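PA14 domain-containing protein (Clostridium clariflavum, PDB 6QDI) probably senses plant-biomass sugars outside the cell as the calcium-binding tandem PA14 part of a membrane-anchored RsgI-like anti-sigma factor. Local coordinates at residues N33-A36 against K37-N41; S131-T135 against E136-P140; I234-T238 against A239-N243. All coordinates share one frame; numbering follows the deposited sequence.

Contact 1. Residues N33-A36 against K37-N41; sequences NSPA and KEIRN
Ile39 N donates to Ala36 O over 3.0 Å, closing a type I beta turn that folds 37-41 back against 33-36. Ser34 suits the mouth of this turn because its short side chain carries a hydroxyl one carbon from the backbone. With OG anti to the backbone N (chi1 179°), it reaches two carbonyls, Ile39 O at 2.7 Å and Ala36 O at 2.8 Å; its one proton could serve either. Lys37 NZ makes a salt bridge to Glu38 OE2 over 3.0 Å, from above the carboxylate plane, and Glu38 OE1 lies 3.6 Å from the small methyl, Ala36 CB. Further out, Asn41 ND2 donates to Asn33 OD1 over 3.3 Å, the two amide planes turned 55° apart, so the side chains meet at an angle rather than as a flat pair. On the inner side, Ile39 CG2 rests 4.0 Å from Pro35 CD, one branched and one cyclic apolar group facing the domain. This loop of the first PA14 domain borders a calcium site: Ile39 touches the calcium ligand Asp10, whose OD1 accepts Arg40 N. It links strands 27-31 and 44-53, with Pro35 and Ile39 on Tyr8 and Tyr45, and Ala36 and Glu38 on Leu19 of strand 17-23.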
ATOM      1  N   ASN A  33       5.412  15.314  -1.248  1.00 11.73           N
ATOM      2  CA  ASN A  33       6.006  14.444  -2.268  1.00 13.35           C
ATOM      3  C   ASN A  33       6.260  13.071  -1.745  1.00 11.18           C
ATOM      4  O   ASN A  33       6.199  12.821  -0.566  1.00 13.25           O
ATOM      5  CB  ASN A  33       7.293  15.035  -2.753  1.00 16.49           C
ATOM      6  CG  ASN A  33       7.027  16.243  -3.594  1.00 22.15           C
ATOM      7  OD1 ASN A  33       6.092  16.249  -4.430  1.00 25.67           O
ATOM      8  ND2 ASN A  33       7.770  17.281  -3.355  1.00 28.51           N
ATOM      9  N   SER A  34       6.574  12.187  -2.646  1.00 12.38           N
ATOM     10  CA  SER A  34       6.767  10.833  -2.355  1.00 13.68           C
ATOM     11  C   SER A  34       8.040  10.542  -1.537  1.00 11.89           C
ATOM     12  O   SER A  34       9.030  11.283  -1.676  1.00 13.56           O
ATOM     13  CB  SER A  34       6.896  10.198  -3.764  1.00 16.38           C
ATOM     14  OG  SER A  34       7.122   8.872  -3.663  1.00 16.33           O
ATOM     15  N   PRO A  35       8.099   9.410  -0.807  1.00 11.44           N
ATOM     16  CA  PRO A  35       9.400   9.044  -0.227  1.00 11.43           C
ATOM     17  C   PRO A  35      10.438   8.560  -1.194  1.00 12.85           C
ATOM     18  O   PRO A  35      11.607   8.481  -0.805  1.00 16.07           O
ATOM     19  CB  PRO A  35       9.092   7.883   0.739  1.00 13.22           C
ATOM     20  CG  PRO A  35       7.661   7.876   0.900  0.60 13.57           C
ATOM     21  CD  PRO A  35       7.028   8.535  -0.295  1.00 12.87           C
ATOM     22  N   ALA A  36      10.049   8.154  -2.383  1.00 11.92           N
ATOM     23  CA  ALA A  36      11.007   7.522  -3.295  1.00 12.85           C
ATOM     24  C   ALA A  36      10.408   7.492  -4.676  1.00 12.21           C
ATOM     25  O   ALA A  36       9.179   7.437  -4.816  1.00 12.67           O
ATOM     26  CB  ALA A  36      11.318   6.109  -2.817  1.00 14.98           C
ATOM     27  N   LYS A  37      11.274   7.415  -5.704  1.00 13.81           N
ATOM     28  CA  LYS A  37      10.765   7.428  -7.075  1.00 14.27           C
ATOM     29  C   LYS A  37       9.846   6.238  -7.378  1.00 12.38           C
ATOM     30  O   LYS A  37       8.970   6.330  -8.228  1.00 15.66           O
ATOM     31  CB  LYS A  37      11.917   7.519  -8.062  1.00 17.63           C
ATOM     32  CG  LYS A  37      12.805   6.306  -8.151  1.00 17.44           C
ATOM     33  CD  LYS A  37      13.944   6.544  -9.124  1.00 20.09           C
ATOM     34  CE  LYS A  37      14.765   5.295  -9.391  1.00 22.69           C
ATOM     35  NZ  LYS A  37      15.405   4.755  -8.162  1.00 23.80           N
ATOM     36  N   GLU A  38      10.031   5.133  -6.646  1.00 12.90           N
ATOM     37  CA  GLU A  38       9.252   3.932  -6.841  1.00 13.06           C
ATOM     38  C   GLU A  38       7.829   4.041  -6.308  1.00 12.36           C
ATOM     39  O   GLU A  38       6.997   3.191  -6.625  1.00 13.95           O
ATOM     40  CB  GLU A  38       9.929   2.723  -6.175  1.00 13.54           C
ATOM     41  CG  GLU A  38      11.212   2.268  -6.846  1.00 15.38           C
ATOM     42  CD  GLU A  38      12.440   3.065  -6.443  1.00 16.21           C
ATOM     43  OE1 GLU A  38      12.366   3.965  -5.564  1.00 15.32           O
ATOM     44  OE2 GLU A  38      13.529   2.787  -7.012  1.00 20.15           O
ATOM     45  N   ILE A  39       7.565   5.032  -5.463  1.00 10.87           N
ATOM     46  CA  ILE A  39       6.259   5.235  -4.854  1.00 10.25           C
ATOM     47  C   ILE A  39       5.577   6.343  -5.626  1.00 10.28           C
ATOM     48  O   ILE A  39       6.119   7.470  -5.714  1.00 12.11           O
ATOM     49  CB  ILE A  39       6.434   5.606  -3.360  1.00  9.75           C
ATOM     50  CG1 ILE A  39       7.012   4.423  -2.574  1.00 10.97           C
ATOM     51  CG2 ILE A  39       5.123   6.045  -2.714  1.00  8.81           C
ATOM     52  CD1 ILE A  39       6.042   3.264  -2.388  1.00 11.71           C
ATOM     53  N   ARG A  40       4.389   6.057  -6.149  1.00 10.11           N
ATOM     54  CA  ARG A  40       3.613   7.039  -6.919  1.00 11.68           C
ATOM     55  C   ARG A  40       3.441   8.305  -6.070  1.00 10.34           C
ATOM     56  O   ARG A  40       3.080   8.250  -4.882  1.00  9.70           O
ATOM     57  CB  ARG A  40       2.225   6.454  -7.295  1.00 13.54           C
ATOM     58  CG  ARG A  40       1.382   7.360  -8.211  1.00 18.32           C
ATOM     59  CD  ARG A  40       1.699   7.074  -9.676  1.00 21.30           C
ATOM     60  NE  ARG A  40       1.306   5.696  -9.822  1.00 26.50           N
ATOM     61  CZ  ARG A  40       0.139   5.263 -10.264  1.00 21.98           C
ATOM     62  NH1 ARG A  40      -0.744   6.104 -10.707  1.00 16.96           N
ATOM     63  NH2 ARG A  40      -0.134   3.951 -10.233  1.00 22.78           N
ATOM     64  N   ASN A  41       3.612   9.456  -6.701  1.00  9.92           N
ATOM     65  CA  ASN A  41       3.563  10.758  -6.017  1.00  9.99           C
ATOM     66  C   ASN A  41       2.122  11.256  -5.948  1.00  9.11           C
ATOM     67  O   ASN A  41       1.781  12.276  -6.540  1.00 10.45           O
ATOM     68  CB  ASN A  41       4.464  11.777  -6.731  1.00 11.19           C
ATOM     69  CG  ASN A  41       4.602  13.021  -5.948  1.00 12.72           C
ATOM     70  OD1 ASN A  41       4.404  13.012  -4.717  1.00 14.58           O
ATOM     71  ND2 ASN A  41       5.013  14.096  -6.614  1.00 15.30           N
TER

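Contact 2. Residues S131-T135 against E136-P140; sequences SIVPT and ECLYP
Pro134 O accepts the amide of Cys137 over 3.0 Å, and one residue on the pattern repeats: Leu138 N donates to Thr135 O, also at 3.0 Å. Proline suits the start of this 3-10 turn, since its ring nitrogen has no hydrogen to offer and its carbonyl is still available as an acceptor.

The Glu136 side chain crosses that ring obliquely. Its CG sits between the backbone N and the carbonyl carbon (chi1 63°), and a bend at chi2 brings the carboxylate against CB and CG of Pro134, with Glu136 OE2 3.5 Å from Pro134 CB and 3.6 Å from Pro134 CG. This is a van der Waals approach of a carboxylate to ring methylenes, at a place where the acid can remain near the surface. Cys137 SG also meets the ring, 3.9 Å from Pro134 CG.

Two successive i to i+3 bonds make a short 3-10 turn, which carries the chain from strand 131-132 in one sheet of the first PA14 domain to strand 138-140 in the other. Strand 131-132 pairs with 117-125, and 138-140 with 44-53. On the buried side, toward Ile53, Val133 and Leu138 cross at about a right angle, Val133 CG1 lying 3.8 Å from Leu138 CD2. These branched apolar side chains are buried and both reach Ile53. Leu138 CG also passes 3.6 Å from Pro134 O. On the outer side, Thr135 has its hydroxyl hydrogen-bonded to Lys24 O and its side chain against Met2.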
ATOM      1  N   SER A 131      16.443  12.292  22.178  1.00 11.61           N
ATOM      2  CA  SER A 131      17.118  12.358  20.885  1.00 12.19           C
ATOM      3  C   SER A 131      16.422  11.445  19.900  1.00 11.64           C
ATOM      4  O   SER A 131      15.756  10.488  20.294  1.00 10.74           O
ATOM      5  CB  SER A 131      18.580  11.887  21.022  1.00 14.66           C
ATOM      6  OG  SER A 131      18.658  10.546  21.458  1.00 21.35           O
ATOM      7  N   ILE A 132      16.635  11.687  18.612  1.00 11.59           N
ATOM      8  CA  ILE A 132      16.302  10.717  17.595  1.00 11.12           C
ATOM      9  C   ILE A 132      16.987   9.409  17.977  1.00 10.92           C
ATOM     10  O   ILE A 132      18.150   9.372  18.362  1.00 12.52           O
ATOM     11  CB  ILE A 132      16.765  11.214  16.210  1.00 12.44           C
ATOM     12  CG1 ILE A 132      15.930  12.431  15.800  1.00 15.63           C
ATOM     13  CG2 ILE A 132      16.673  10.093  15.161  1.00 12.90           C
ATOM     14  CD1 ILE A 132      14.505  12.060  15.481  1.00 20.41           C
ATOM     15  N   VAL A 133      16.284   8.286  17.822  1.00  9.97           N
ATOM     16  CA  VAL A 133      16.914   6.994  18.096  1.00 10.56           C
ATOM     17  C   VAL A 133      18.029   6.825  17.063  1.00 10.48           C
ATOM     18  O   VAL A 133      17.766   6.888  15.862  1.00 11.43           O
ATOM     19  CB  VAL A 133      15.935   5.818  18.021  1.00 11.01           C
ATOM     20  CG1 VAL A 133      16.710   4.549  18.318  1.00 10.92           C
ATOM     21  CG2 VAL A 133      14.824   5.989  19.031  1.00 10.75           C
ATOM     22  N   PRO A 134      19.285   6.682  17.519  1.00 11.30           N
ATOM     23  CA  PRO A 134      20.403   6.799  16.572  1.00 11.79           C
ATOM     24  C   PRO A 134      20.730   5.525  15.809  1.00 10.77           C
ATOM     25  O   PRO A 134      20.421   4.397  16.263  1.00 11.61           O
ATOM     26  CB  PRO A 134      21.570   7.165  17.461  1.00 12.76           C
ATOM     27  CG  PRO A 134      21.240   6.535  18.774  1.00 12.94           C
ATOM     28  CD  PRO A 134      19.747   6.621  18.920  1.00 12.23           C
ATOM     29  N   THR A 135      21.392   5.677  14.681  1.00 10.98           N
ATOM     30  CA  THR A 135      21.631   4.564  13.793  1.00 11.49           C
ATOM     31  C   THR A 135      22.427   3.438  14.438  1.00 12.09           C
ATOM     32  O   THR A 135      22.185   2.253  14.147  1.00 13.16           O
ATOM     33  CB  THR A 135      22.258   5.049  12.470  1.00 12.57           C
ATOM     34  OG1 THR A 135      22.104   4.061  11.435  1.00 13.15           O
ATOM     35  CG2 THR A 135      23.737   5.415  12.616  1.00 14.00           C
ATOM     36  N   GLU A 136      23.336   3.772  15.339  1.00 13.02           N
ATOM     37  CA  GLU A 136      24.196   2.745  15.902  1.00 14.21           C
ATOM     38  C   GLU A 136      23.442   1.829  16.866  1.00 13.88           C
ATOM     39  O   GLU A 136      23.997   0.791  17.282  1.00 16.47           O
ATOM     40  CB  GLU A 136      25.442   3.318  16.563  1.00 17.11           C
ATOM     41  CG  GLU A 136      25.166   4.195  17.741  1.00 18.51           C
ATOM     42  CD  GLU A 136      24.890   5.671  17.449  1.00 19.90           C
ATOM     43  OE1 GLU A 136      24.741   6.093  16.262  1.00 17.78           O
ATOM     44  OE2 GLU A 136      24.820   6.405  18.474  1.00 24.82           O
ATOM     45  N   CYS A 137      22.204   2.197  17.221  1.00 12.17           N
ATOM     46  CA  CYS A 137      21.368   1.383  18.082  1.00 12.63           C
ATOM     47  C   CYS A 137      20.277   0.603  17.295  1.00 12.01           C
ATOM     48  O   CYS A 137      19.422  -0.027  17.915  1.00 13.01           O
ATOM     49  CB  CYS A 137      20.701   2.243  19.133  1.00 12.65           C
ATOM     50  SG  CYS A 137      21.866   2.972  20.282  1.00 15.27           S
ATOM     51  N   LEU A 138      20.325   0.670  15.964  1.00 11.31           N
ATOM     52  CA  LEU A 138      19.304   0.054  15.116  1.00 11.11           C
ATOM     53  C   LEU A 138      19.970  -0.926  14.165  1.00 11.75           C
ATOM     54  O   LEU A 138      20.950  -0.563  13.506  1.00 13.59           O
ATOM     55  CB  LEU A 138      18.564   1.148  14.351  1.00 10.56           C
ATOM     56  CG  LEU A 138      17.796   2.163  15.206  1.00 11.19           C
ATOM     57  CD1 LEU A 138      17.276   3.314  14.355  1.00 11.40           C
ATOM     58  CD2 LEU A 138      16.643   1.507  15.981  1.00 12.09           C
ATOM     59  N   TYR A 139      19.370  -2.112  14.003  1.00 10.70           N
ATOM     60  CA  TYR A 139      19.918  -3.170  13.139  1.00 11.01           C
ATOM     61  C   TYR A 139      18.801  -3.614  12.195  1.00 10.10           C
ATOM     62  O   TYR A 139      17.692  -3.903  12.662  1.00 12.16           O
ATOM     63  CB  TYR A 139      20.339  -4.369  13.966  1.00 11.92           C
ATOM     64  CG  TYR A 139      21.381  -4.041  15.012  1.00 13.71           C
ATOM     65  CD1 TYR A 139      21.025  -3.408  16.205  1.00 15.61           C
ATOM     66  CD2 TYR A 139      22.701  -4.353  14.815  1.00 18.10           C
ATOM     67  CE1 TYR A 139      21.963  -3.089  17.161  1.00 17.59           C
ATOM     68  CE2 TYR A 139      23.665  -4.055  15.783  1.00 19.03           C
ATOM     69  CZ  TYR A 139      23.290  -3.429  16.951  1.00 18.95           C
ATOM     70  OH  TYR A 139      24.255  -3.110  17.885  1.00 22.86           O
ATOM     71  N   PRO A 140      19.073  -3.672  10.899  1.00 10.23           N
ATOM     72  CA  PRO A 140      17.962  -3.893   9.967  1.00 10.34           C
ATOM     73  C   PRO A 140      17.557  -5.361   9.825  1.00 11.05           C
ATOM     74  O   PRO A 140      18.435  -6.240   9.818  1.00 12.98           O
ATOM     75  CB  PRO A 140      18.495  -3.333   8.636  1.00 11.74           C
ATOM     76  CG  PRO A 140      19.976  -3.520   8.767  1.00 11.70           C
ATOM     77  CD  PRO A 140      20.301  -3.258  10.209  1.00 12.03           C
TER

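Contact 3. Residues I234-T238 against A239-N243; sequences IDKWT and ASEIN
Lys236 and Ala239 turn their side chains to a common side of the bend, the methyl of Ala239 lying against CB and CD of the lysine, whose bend at chi2 (-69°) brings CD back to the methyl. Ala239 CB is 4.0 Å from Lys236 CB and 4.1 Å from Lys236 CD. A methyl is small enough to fit where the chain doubles back: Ala239 N donates to Lys236 O over 3.2 Å, closing a type I beta turn. A water lies 3.3 Å from both Trp237 O, a carbonyl also bonded to Arg265, and Ser240 N, the latter bond weak. Lys236 NZ and Glu241 OE2 are 4.7 Å apart, not in contact, though the opposite charges probably attract. Asn243 ND2 donates to Glu241 OE1 over 3.1 Å in a nearly straight bond (173°); OE1 lies in the Asn243 amide plane, while ND2 stands 62° out of the carboxylate plane. Trp237 points away from 239-243 and makes a cation-pi contact with Arg265. In this second PA14 domain the turn makes a corner within strand 231-240, and another at Glu241 leads into 242-252. Tyr220 of strand 212-220 touches Lys236, Ala239 and Asn243, and its hydroxyl bonds to Glu241 OE2.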
ATOM      1  N   ILE A 234     -19.623  -8.149 -13.762  1.00  8.65           N
ATOM      2  CA  ILE A 234     -19.855  -7.487 -12.476  1.00  9.35           C
ATOM      3  C   ILE A 234     -20.354  -6.108 -12.791  1.00  8.83           C
ATOM      4  O   ILE A 234     -19.651  -5.335 -13.446  1.00  9.10           O
ATOM      5  CB  ILE A 234     -18.572  -7.414 -11.606  1.00  9.74           C
ATOM      6  CG1 ILE A 234     -18.063  -8.796 -11.236  1.00 10.56           C
ATOM      7  CG2 ILE A 234     -18.855  -6.536 -10.381  1.00 10.36           C
ATOM      8  CD1 ILE A 234     -16.726  -8.851 -10.549  1.00 10.29           C
ATOM      9  N   ASP A 235     -21.604  -5.830 -12.394  1.00  9.19           N
ATOM     10  CA  ASP A 235     -22.266  -4.554 -12.679  1.00 10.16           C
ATOM     11  C   ASP A 235     -22.586  -3.865 -11.379  1.00  9.59           C
ATOM     12  O   ASP A 235     -23.693  -4.032 -10.850  1.00 11.76           O
ATOM     13  CB  ASP A 235     -23.527  -4.807 -13.528  1.00 11.42           C
ATOM     14  CG  ASP A 235     -24.235  -3.522 -13.980  1.00 14.26           C
ATOM     15  OD1 ASP A 235     -23.720  -2.434 -13.756  1.00 17.36           O
ATOM     16  OD2 ASP A 235     -25.338  -3.612 -14.574  1.00 17.98           O
ATOM     17  N   LYS A 236     -21.621  -3.120 -10.854  1.00  9.89           N
ATOM     18  CA  LYS A 236     -21.735  -2.518  -9.521  1.00  9.79           C
ATOM     19  C   LYS A 236     -21.426  -1.018  -9.583  1.00  8.58           C
ATOM     20  O   LYS A 236     -20.959  -0.434  -8.616  1.00  9.79           O
ATOM     21  CB  LYS A 236     -20.860  -3.276  -8.514  1.00 10.85           C
ATOM     22  CG  LYS A 236     -21.324  -4.672  -8.236  1.00 11.84           C
ATOM     23  CD  LYS A 236     -22.630  -4.722  -7.476  1.00 13.33           C
ATOM     24  CE  LYS A 236     -23.097  -6.157  -7.356  1.00 17.24           C
ATOM     25  NZ  LYS A 236     -24.286  -6.320  -6.501  1.00 21.21           N
ATOM     26  N   TRP A 237     -21.719  -0.385 -10.722  1.00  9.92           N
ATOM     27  CA  TRP A 237     -21.356   1.000 -10.960  1.00  9.67           C
ATOM     28  C   TRP A 237     -22.048   1.947 -10.024  1.00 10.74           C
ATOM     29  O   TRP A 237     -21.464   2.926  -9.602  1.00 11.70           O
ATOM     30  CB  TRP A 237     -21.677   1.373 -12.403  1.00 10.36           C
ATOM     31  CG  TRP A 237     -21.134   2.670 -12.805  1.00  9.75           C
ATOM     32  CD1 TRP A 237     -21.824   3.769 -13.245  1.00 11.17           C
ATOM     33  CD2 TRP A 237     -19.743   3.051 -12.857  1.00  8.66           C
ATOM     34  NE1 TRP A 237     -20.973   4.789 -13.541  1.00 10.99           N
ATOM     35  CE2 TRP A 237     -19.691   4.383 -13.286  1.00  9.33           C
ATOM     36  CE3 TRP A 237     -18.543   2.412 -12.535  1.00  9.07           C
ATOM     37  CZ2 TRP A 237     -18.486   5.064 -13.439  1.00  9.49           C
ATOM     38  CZ3 TRP A 237     -17.349   3.106 -12.692  1.00  9.03           C
ATOM     39  CH2 TRP A 237     -17.344   4.407 -13.133  1.00  9.30           C
ATOM     40  N   THR A 238     -23.297   1.667  -9.704  1.00 11.64           N
ATOM     41  CA  THR A 238     -24.039   2.531  -8.793  1.00 13.90           C
ATOM     42  C   THR A 238     -24.221   1.899  -7.437  1.00 14.69           C
ATOM     43  O   THR A 238     -25.106   2.328  -6.677  1.00 18.34           O
ATOM     44  CB  THR A 238     -25.403   2.906  -9.370  1.00 18.26           C
ATOM     45  OG1 THR A 238     -26.110   1.715  -9.679  1.00 20.20           O
ATOM     46  CG2 THR A 238     -25.227   3.738 -10.615  1.00 19.73           C
ATOM     47  N   ALA A 239     -23.393   0.904  -7.092  1.00 14.64           N
ATOM     48  CA  ALA A 239     -23.616   0.183  -5.853  1.00 16.72           C
ATOM     49  C   ALA A 239     -23.434   1.142  -4.628  0.70 16.05           C
ATOM     50  O   ALA A 239     -24.093   0.924  -3.613  1.00 20.78           O
ATOM     51  CB  ALA A 239     -22.713  -1.030  -5.784  1.00 18.94           C
ATOM     52  N   SER A 240     -22.584   2.176  -4.746  1.00 19.65           N
ATOM     53  CA  SER A 240     -22.377   3.212  -3.709  1.00 18.22           C
ATOM     54  C   SER A 240     -22.172   2.486  -2.388  1.00 18.38           C
ATOM     55  O   SER A 240     -22.946   2.696  -1.424  1.00 22.08           O
ATOM     56  CB  SER A 240     -23.587   4.179  -3.688  1.00 23.82           C
ATOM     57  OG  SER A 240     -23.391   5.314  -2.854  1.00 29.61           O
ATOM     58  N   GLU A 241     -21.205   1.587  -2.335  1.00 14.39           N
ATOM     59  CA  GLU A 241     -20.923   0.798  -1.128  1.00 15.75           C
ATOM     60  C   GLU A 241     -19.464   0.332  -1.163  1.00 14.21           C
ATOM     61  O   GLU A 241     -18.775   0.341  -2.190  1.00 13.30           O
ATOM     62  CB  GLU A 241     -21.809  -0.489  -1.117  1.00 16.59           C
ATOM     63  CG  GLU A 241     -21.528  -1.441  -2.306  1.00 18.18           C
ATOM     64  CD  GLU A 241     -22.331  -2.744  -2.328  1.00 22.14           C
ATOM     65  OE1 GLU A 241     -23.069  -3.025  -1.345  1.00 24.03           O
ATOM     66  OE2 GLU A 241     -22.196  -3.494  -3.350  1.00 18.93           O
ATOM     67  N   ILE A 242     -19.011  -0.173  -0.027  1.00 15.10           N
ATOM     68  CA  ILE A 242     -17.726  -0.870   0.065  1.00 14.27           C
ATOM     69  C   ILE A 242     -18.050  -2.342   0.053  1.00 15.03           C
ATOM     70  O   ILE A 242     -18.731  -2.814   0.953  1.00 18.49           O
ATOM     71  CB  ILE A 242     -16.983  -0.524   1.376  1.00 17.73           C
ATOM     72  CG1 ILE A 242     -16.829   1.000   1.513  1.00 17.04           C
ATOM     73  CG2 ILE A 242     -15.621  -1.240   1.430  1.00 19.82           C
ATOM     74  CD1 ILE A 242     -16.435   1.476   2.897  0.30 14.57           C
ATOM     75  N   ASN A 243     -17.616  -3.079  -0.974  1.00 13.03           N
ATOM     76  CA  ASN A 243     -17.992  -4.451  -1.091  1.00 13.40           C
ATOM     77  C   ASN A 243     -17.050  -5.112  -2.042  1.00 11.90           C
ATOM     78  O   ASN A 243     -16.049  -4.562  -2.499  1.00 11.55           O
ATOM     79  CB  ASN A 243     -19.459  -4.564  -1.528  1.00 15.47           C
ATOM     80  CG  ASN A 243     -20.213  -5.736  -0.861  1.00 19.77           C
ATOM     81  OD1 ASN A 243     -19.640  -6.773  -0.618  1.00 19.77           O
ATOM     82  ND2 ASN A 243     -21.520  -5.552  -0.570  1.00 24.97           N
TER
HETATM   83  O   HOH W   1     -20.787   4.203  -6.667  1.00 14.78           O

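Overall arrangement
The three contacts are separate local turns along a two-domain chain: contacts 1 and 2 belong to the first PA14 unit, contact 3 to the second. Centres of contacts 1 and 2 lie about 24 Å apart, those of 1 and 3 about 30 Å, and those of 2 and 3 about 47 Å, on opposite sides of the chain's centre. Contact 1 is close to a calcium ion bound by Asp10, Asp42 and Ser44; Arg40, about 5 Å from that ion, also reaches into the second domain through a salt bridge to Asp176. Ser240 of contact 3 is about 8 Å from another calcium ion, whereas contact 2 lies away from the metal sites.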